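Local coordinates for protein member of s1p family of ribosomal proteins (Pyrococcus furiosus, PDB 5YH1) that probably acts as an exonuclease on nucleic acids, this chain being the manganese-binding DHH-domain part of a longer protein, at residues 256-260 / 276-280; 321-325 / 382-386. One frame throughout, in Å; residues are numbered along the deposited sequence.

Interaction 1 (256-260 / 276-280); sequences IAEVI and IEEIL
Ile260 meets Ile276, Ile279 and Leu280 through its CG1 arm, and no hydrogen bond spans the two segments. Among the apolar side-chain contacts, Ile260 CG1 lies 3.6 Å from Ile279 CG2 and 3.8 Å from Ile276 CD1, so the methylene is held by two neighbours. With CG1 opposite the carbonyl carbon (chi1 -69°) and the chain extended beyond it, CD1 reaches Leu280 CD2 at 3.6 Å. The Ile260 side chain crosses those of Ile276 and Leu280 nearly at right angles but slides antiparallel past Ile279. At the flank, Val259 CG1 stands 4.0 Å from Ile279 CD1, and Ile256 CG2 is 3.9 Å from Ile279 CG2. A second kind of contact joins side chain to backbone: Ile256 CG2 also sits 3.8 Å from Ile279 O. An alanine at Ile260 is likely to open a gap facing all three partners and let Ile276 CD1 shift. Thr66 and Thr70 of helix 66-86 touch Ile260 and Leu280, respectively, and Ile296 of helix 286-311 touches Val259. With the Ile260 side chain about 12 Å from the manganese ion, this is an interhelical hydrophobic core near the metal site of a DHH domain.

Interaction 2 (321-325 / 382-386); sequences PNGIR and MAKYN
An Asx turn in the connection between antiparallel strands 316-319 and 325-330 presents Asn322 and Ile324 to Tyr385, which lies in the loop ahead of helix 389-399. The turn is defined by Ile324 N donating to Asn322 OD1 at 3.2 Å; Asn322 CG occupies the position between its own backbone N and carbonyl carbon (chi1 57°), which brings the amide oxygen back over the chain. The same residue offers its main-chain carbonyl across the contact. Tyr385 OH donates to Asn322 O at 2.6 Å, meeting the carbonyl at 142° at that oxygen, with the hydroxyl tilted somewhat from the carbonyl plane. Asn322 O is at the edge of the ring, near its plane, which fits a bond made at the phenol end.

The apolar evidence concerns the ring face. Ile324 CG1 stands 3.8 Å from the Tyr385 ring centroid and only 5° off the normal, a CH-pi contact centred on the ring, while CD1 lies 3.9 Å from Tyr385 CD2. The hydrogen bond holds the hydroxyl end in place, while Ile324 against one face would hinder the ring's turning. Met382, present as selenomethionine, bends at its second and third side-chain torsions; its SE lies 3.9 Å from Ile324 CG2 and its CE 3.9 Å from Ile324 CD1. Asn322 ND2 donates hydrogen bonds to Leu437 O and Val434 O, tying the turn to the C-terminal end of the chain, and Pro363 touches both Met382 and Tyr385. The arrangement is that of an Asx turn in a beta hairpin, fastened to a loop of the C-terminal mixed-sheet region by a tyrosine.

After two N-terminal helices the chain builds the parallel sheet and the manganese site, then enters helix 250-267. Interaction 1 closes a short loop of 15 residues, bringing the following short helix 276-279 back against that helix. Helix 286-311 then leads to the mixed sheet. There interaction 2 closes a longer loop of 56 residues, joining the connection between strands 316-319 and 325-330 to the loop after strand 373-378. The two closures run in series: neither encloses or crosses the other. The centres of interactions 1 and 2 lie about 36 Å apart. With about 20 Å between the nearest atoms of interactions 1 and 2, they tie together separate parts, the helices beside the metal site and loops at one end of the C-terminal mixed sheet.

Interaction 1 (256-260 / 276-280)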
# COMPACT_ATOMS: atom_id res chain seq x y z
N ILE A 256 22.18 16.58 -8.54
CA ILE A 256 21.08 16.87 -7.61
C ILE A 256 19.74 16.41 -8.17
O ILE A 256 18.97 15.72 -7.48
CB ILE A 256 21.03 18.36 -7.23
CG1 ILE A 256 22.21 18.69 -6.30
CG2 ILE A 256 19.72 18.70 -6.51
CD1 ILE A 256 22.43 20.17 -6.07
N ALA A 257 19.45 16.75 -9.43
CA ALA A 257 18.19 16.32 -10.04
C ALA A 257 18.08 14.79 -10.10
O ALA A 257 17.01 14.23 -9.82
CB ALA A 257 18.03 16.91 -11.44
N GLU A 258 19.17 14.13 -10.48
CA GLU A 258 19.16 12.66 -10.59
C GLU A 258 18.98 12.02 -9.22
O GLU A 258 18.29 11.01 -9.10
CB GLU A 258 20.43 12.14 -11.26
CG GLU A 258 20.55 12.50 -12.74
CD GLU A 258 19.66 11.67 -13.66
OE1 GLU A 258 18.96 10.75 -13.21
OE2 GLU A 258 19.67 11.96 -14.87
N VAL A 259 19.60 12.61 -8.20
CA VAL A 259 19.44 12.14 -6.84
C VAL A 259 17.99 12.27 -6.35
O VAL A 259 17.44 11.34 -5.77
CB VAL A 259 20.40 12.84 -5.87
CG1 VAL A 259 20.03 12.55 -4.42
CG2 VAL A 259 21.84 12.39 -6.13
N ILE A 260 17.37 13.42 -6.61
CA ILE A 260 15.98 13.64 -6.18
C ILE A 260 15.03 12.61 -6.81
O ILE A 260 14.23 11.99 -6.10
CB ILE A 260 15.49 15.06 -6.50
CG1 ILE A 260 16.21 16.07 -5.60
CG2 ILE A 260 13.98 15.16 -6.28
CD1 ILE A 260 16.10 17.50 -6.06
N ILE A 276 14.83 16.06 1.56
CA ILE A 276 14.75 16.87 0.34
C ILE A 276 15.37 18.27 0.52
O ILE A 276 16.05 18.76 -0.38
CB ILE A 276 13.29 16.94 -0.18
CG1 ILE A 276 13.22 17.60 -1.57
CG2 ILE A 276 12.38 17.70 0.78
CD1 ILE A 276 13.87 16.80 -2.67
N GLU A 277 15.16 18.90 1.68
CA GLU A 277 15.72 20.23 1.95
C GLU A 277 17.25 20.23 1.92
O GLU A 277 17.86 21.23 1.53
CB GLU A 277 15.27 20.76 3.32
CG GLU A 277 13.77 20.90 3.51
CD GLU A 277 13.10 19.65 4.06
OE1 GLU A 277 13.75 18.59 4.14
OE2 GLU A 277 11.92 19.73 4.42
N GLU A 278 17.85 19.12 2.36
CA GLU A 278 19.29 18.98 2.38
C GLU A 278 19.83 18.81 0.98
O GLU A 278 20.84 19.42 0.61
CB GLU A 278 19.71 17.78 3.23
CG GLU A 278 19.22 17.80 4.67
CD GLU A 278 19.77 18.95 5.49
OE1 GLU A 278 20.67 19.67 5.01
OE2 GLU A 278 19.31 19.14 6.62
N ILE A 279 19.15 17.99 0.19
CA ILE A 279 19.54 17.77 -1.19
C ILE A 279 19.42 19.07 -2.01
O ILE A 279 20.27 19.35 -2.85
CB ILE A 279 18.70 16.64 -1.82
CG1 ILE A 279 19.01 15.31 -1.10
CG2 ILE A 279 18.98 16.51 -3.31
CD1 ILE A 279 17.98 14.23 -1.38
N LEU A 280 18.38 19.86 -1.72
CA LEU A 280 18.14 21.11 -2.45
C LEU A 280 18.99 22.29 -1.98
O LEU A 280 18.90 23.39 -2.55
CB LEU A 280 16.66 21.50 -2.32
CG LEU A 280 15.68 20.66 -3.12
CD1 LEU A 280 14.27 21.10 -2.75
CD2 LEU A 280 15.91 20.77 -4.62

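Interaction 2 (321-325 / 382-386)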
# COMPACT_ATOMS: atom_id res chain seq x y z
N PRO A 321 12.83 5.47 -44.43
CA PRO A 321 13.04 6.17 -45.71
C PRO A 321 13.04 7.70 -45.60
O PRO A 321 13.82 8.37 -46.28
CB PRO A 321 11.87 5.70 -46.56
CG PRO A 321 11.61 4.31 -46.06
CD PRO A 321 11.83 4.39 -44.58
N ASN A 322 12.20 8.25 -44.74
CA ASN A 322 12.14 9.71 -44.57
C ASN A 322 13.29 10.31 -43.74
O ASN A 322 13.37 11.54 -43.58
CB ASN A 322 10.78 10.14 -44.01
CG ASN A 322 10.44 9.48 -42.68
OD1 ASN A 322 11.29 8.84 -42.05
ND2 ASN A 322 9.18 9.62 -42.26
N GLY A 323 14.17 9.46 -43.22
CA GLY A 323 15.31 9.91 -42.44
C GLY A 323 15.15 9.81 -40.93
O GLY A 323 16.10 10.05 -40.19
N ILE A 324 13.96 9.42 -40.47
CA ILE A 324 13.72 9.30 -39.04
C ILE A 324 14.40 8.06 -38.48
O ILE A 324 14.32 6.98 -39.06
CB ILE A 324 12.22 9.27 -38.73
CG1 ILE A 324 11.63 10.65 -39.03
CG2 ILE A 324 11.96 8.86 -37.28
CD1 ILE A 324 10.12 10.70 -39.00
N ARG A 325 15.10 8.23 -37.36
CA ARG A 325 15.64 7.08 -36.62
C ARG A 325 14.59 6.66 -35.58
O ARG A 325 14.32 7.39 -34.62
CB ARG A 325 16.98 7.41 -35.95
CG ARG A 325 17.57 6.26 -35.14
CD ARG A 325 18.94 6.62 -34.58
NE ARG A 325 19.92 6.76 -35.64
CZ ARG A 325 20.50 5.75 -36.28
NH1 ARG A 325 20.20 4.49 -35.96
NH2 ARG A 325 21.37 5.99 -37.24
N MSE A 382 12.76 15.92 -34.50
CA MSE A 382 11.46 15.44 -34.99
C MSE A 382 10.54 16.60 -35.35
O MSE A 382 9.60 16.43 -36.13
CB MSE A 382 10.79 14.55 -33.94
CG MSE A 382 11.59 13.31 -33.57
SE MSE A 382 11.60 12.06 -35.08
CE MSE A 382 9.65 11.84 -35.32
N ALA A 383 10.78 17.78 -34.79
CA ALA A 383 10.01 18.97 -35.18
C ALA A 383 10.06 19.23 -36.70
O ALA A 383 9.09 19.68 -37.28
CB ALA A 383 10.50 20.19 -34.42
N LYS A 384 11.19 18.90 -37.34
CA LYS A 384 11.35 19.04 -38.79
C LYS A 384 10.38 18.19 -39.60
O LYS A 384 10.24 18.37 -40.81
CB LYS A 384 12.79 18.70 -39.20
CG LYS A 384 13.84 19.63 -38.59
CD LYS A 384 15.25 19.35 -39.11
CE LYS A 384 16.03 18.34 -38.27
NZ LYS A 384 17.28 18.92 -37.69
N TYR A 385 9.72 17.24 -38.94
CA TYR A 385 8.75 16.37 -39.59
C TYR A 385 7.33 16.61 -39.10
O TYR A 385 6.42 15.85 -39.42
CB TYR A 385 9.15 14.92 -39.35
CG TYR A 385 10.43 14.51 -40.01
CD1 TYR A 385 11.67 14.77 -39.40
CD2 TYR A 385 10.42 13.85 -41.23
CE1 TYR A 385 12.85 14.38 -40.01
CE2 TYR A 385 11.61 13.46 -41.83
CZ TYR A 385 12.82 13.73 -41.21
OH TYR A 385 13.99 13.35 -41.81
N ASN A 386 7.14 17.67 -38.31
CA ASN A 386 5.85 17.98 -37.69
C ASN A 386 5.25 16.81 -36.89
O ASN A 386 4.06 16.52 -36.97
CB ASN A 386 4.86 18.51 -38.73
CG ASN A 386 5.19 19.92 -39.17
OD1 ASN A 386 4.88 20.89 -38.46
ND2 ASN A 386 5.86 20.06 -40.31